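Local coordinates for protein DivIVA (Staphylococcus aureus, PDB 7O39) that probably acts in cell division as a coiled-coil protein of the divisome, this chain being its N-terminal domain, at residues Phe4-Lys10 against Ser34-Glu38. Residues are numbered along the deposited sequence; the frame is centred on the assembly and turned at random.
Sequences FTPNEIK and STEIE
A chi1 of 179° turns the hydroxyl of Ser-34 away from its own backbone N and out to Pro-6, while a chain folded at chi2 (-48°) brings the carboxylate of Glu-38 back to the same proline ring. The serine OG stops 3.3 Å from Pro-6 CA, a closeness that so small a side chain permits. Glu-38 slants past the ring, its CD 3.6 Å from Pro-6 CG. Proline suits this first turn, where no backbone N-H is needed for the helix; just before it, Thr-5 forms a capping box with Glu-8, whose N donates to Thr-5 OG1 (3.0 Å). No direct hydrogen bond joins the segments. Instead one water bridges Ser-34 OG (2.7 Å), Glu-38 OE2 (2.8 Å) and Phe-4 O, with more acceptors in reach than it has protons. Glu-38 OE2 also forms a salt bridge with Lys-41, which probably offsets its charge. Ile-9, its CG1 branch extended, sets CD1 3.8 Å from Ser-34 CB and 4.1 Å from Ile-37 CD1; both isoleucines are buried, which suits their apolar branches. Segment 6-10 of helix 6-11 runs nearly antiparallel (160°) to segment 34-38 of helix 23-53, to which strands 16-17 and 20-21 lead back; Leu-33 of the second subunit packs on Phe-4 and Ile-9, and its Ile-37 meets Ile-37 here.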
loop_
_atom_site.group_PDB
_atom_site.type_symbol
_atom_site.label_atom_id
_atom_site.label_comp_id
_atom_site.label_asym_id
_atom_site.label_seq_id
_atom_site.Cartn_x
_atom_site.Cartn_y
_atom_site.Cartn_z
ATOM N N PHE A 4 5.162 -0.989 -7.179
ATOM C CA PHE A 4 5.416 -1.650 -5.899
ATOM C C PHE A 4 4.935 -3.097 -6.006
ATOM O O PHE A 4 3.799 -3.417 -5.643
ATOM C CB PHE A 4 4.673 -0.937 -4.786
ATOM C CG PHE A 4 5.087 0.487 -4.589
ATOM C CD1 PHE A 4 4.499 1.504 -5.323
ATOM C CD2 PHE A 4 6.053 0.813 -3.655
ATOM C CE1 PHE A 4 4.882 2.825 -5.135
ATOM C CE2 PHE A 4 6.436 2.130 -3.461
ATOM C CZ PHE A 4 5.851 3.133 -4.204
ATOM N N THR A 5 5.796 -3.982 -6.493
ATOM C CA THR A 5 5.425 -5.382 -6.576
ATOM C C THR A 5 5.350 -5.980 -5.175
ATOM O O THR A 5 5.946 -5.449 -4.228
ATOM C CB THR A 5 6.459 -6.177 -7.370
ATOM O OG1 THR A 5 7.692 -6.185 -6.638
ATOM C CG2 THR A 5 6.654 -5.601 -8.774
ATOM N N PRO A 6 4.635 -7.091 -5.013
ATOM C CA PRO A 6 4.602 -7.728 -3.689
ATOM C C PRO A 6 5.979 -8.022 -3.138
ATOM O O PRO A 6 6.229 -7.799 -1.948
ATOM C CB PRO A 6 3.786 -9.004 -3.934
ATOM C CG PRO A 6 2.865 -8.612 -5.028
ATOM C CD PRO A 6 3.670 -7.719 -5.939
ATOM N N ASN A 7 6.890 -8.517 -3.972
ATOM C CA ASN A 7 8.197 -8.873 -3.444
ATOM C C ASN A 7 9.036 -7.637 -3.133
ATOM O O ASN A 7 9.808 -7.651 -2.171
ATOM C CB ASN A 7 8.891 -9.876 -4.362
ATOM C CG ASN A 7 8.337 -11.288 -4.187
ATOM O OD1 ASN A 7 7.867 -11.651 -3.103
ATOM N ND2 ASN A 7 8.384 -12.084 -5.246
ATOM N N GLU A 8 8.862 -6.542 -3.877
ATOM C CA GLU A 8 9.546 -5.308 -3.499
ATOM C C GLU A 8 9.100 -4.844 -2.116
ATOM O O GLU A 8 9.921 -4.411 -1.297
ATOM C CB GLU A 8 9.281 -4.214 -4.539
ATOM C CG GLU A 8 10.125 -4.330 -5.818
ATOM C CD GLU A 8 9.613 -3.451 -6.953
ATOM O OE1 GLU A 8 8.548 -2.817 -6.788
ATOM O OE2 GLU A 8 10.278 -3.391 -8.012
ATOM N N ILE A 9 7.799 -4.913 -1.847
ATOM C CA ILE A 9 7.278 -4.464 -0.561
ATOM C C ILE A 9 7.790 -5.356 0.554
ATOM O O ILE A 9 8.269 -4.876 1.586
ATOM C CB ILE A 9 5.740 -4.432 -0.595
ATOM C CG1 ILE A 9 5.273 -3.334 -1.547
ATOM C CG2 ILE A 9 5.169 -4.256 0.819
ATOM C CD1 ILE A 9 3.790 -3.343 -1.819
ATOM N N LYS A 10 7.691 -6.668 0.367
ATOM C CA LYS A 10 8.044 -7.585 1.439
ATOM C C LYS A 10 9.549 -7.639 1.671
ATOM O O LYS A 10 9.985 -7.928 2.789
ATOM C CB LYS A 10 7.464 -8.963 1.126
ATOM C CG LYS A 10 5.939 -8.949 1.079
ATOM C CD LYS A 10 5.349 -10.316 0.774
ATOM C CE LYS A 10 3.944 -10.192 0.200
ATOM N NZ LYS A 10 3.568 -11.374 -0.621
ATOM N N SER A 34 0.206 -4.670 0.507
ATOM C CA SER A 34 0.495 -5.278 -0.790
ATOM C C SER A 34 -0.739 -5.964 -1.363
ATOM O O SER A 34 -1.040 -5.833 -2.556
ATOM C CB SER A 34 1.648 -6.266 -0.669
ATOM O OG SER A 34 1.886 -6.857 -1.932
ATOM N N THR A 35 -1.462 -6.706 -0.530
ATOM C CA THR A 35 -2.689 -7.345 -0.988
ATOM C C THR A 35 -3.680 -6.311 -1.514
ATOM O O THR A 35 -4.302 -6.517 -2.560
ATOM C CB THR A 35 -3.279 -8.175 0.154
ATOM O OG1 THR A 35 -2.379 -9.242 0.453
ATOM C CG2 THR A 35 -4.635 -8.768 -0.216
ATOM N N GLU A 36 -3.841 -5.190 -0.805
ATOM C CA GLU A 36 -4.761 -4.152 -1.257
ATOM C C GLU A 36 -4.334 -3.602 -2.611
ATOM O O GLU A 36 -5.166 -3.427 -3.512
ATOM C CB GLU A 36 -4.816 -3.025 -0.222
ATOM C CG GLU A 36 -5.865 -1.960 -0.506
ATOM N N ILE A 37 -3.031 -3.343 -2.776
ATOM C CA ILE A 37 -2.501 -2.839 -4.042
ATOM C C ILE A 37 -2.758 -3.840 -5.162
ATOM O O ILE A 37 -3.219 -3.475 -6.250
ATOM C CB ILE A 37 -1.005 -2.499 -3.893
ATOM C CG1 ILE A 37 -0.856 -1.233 -3.034
ATOM C CG2 ILE A 37 -0.333 -2.341 -5.255
ATOM C CD1 ILE A 37 0.555 -0.956 -2.545
ATOM N N GLU A 38 -2.457 -5.118 -4.923
ATOM C CA GLU A 38 -2.671 -6.116 -5.970
ATOM C C GLU A 38 -4.142 -6.210 -6.353
ATOM O O GLU A 38 -4.476 -6.367 -7.533
ATOM C CB GLU A 38 -2.132 -7.472 -5.516
ATOM C CG GLU A 38 -0.611 -7.520 -5.372
ATOM C CD GLU A 38 0.108 -6.936 -6.583
ATOM O OE1 GLU A 38 0.063 -7.579 -7.651
ATOM O OE2 GLU A 38 0.725 -5.847 -6.468
HETATM O O HOH W 1 1.866 -5.135 -4.063
#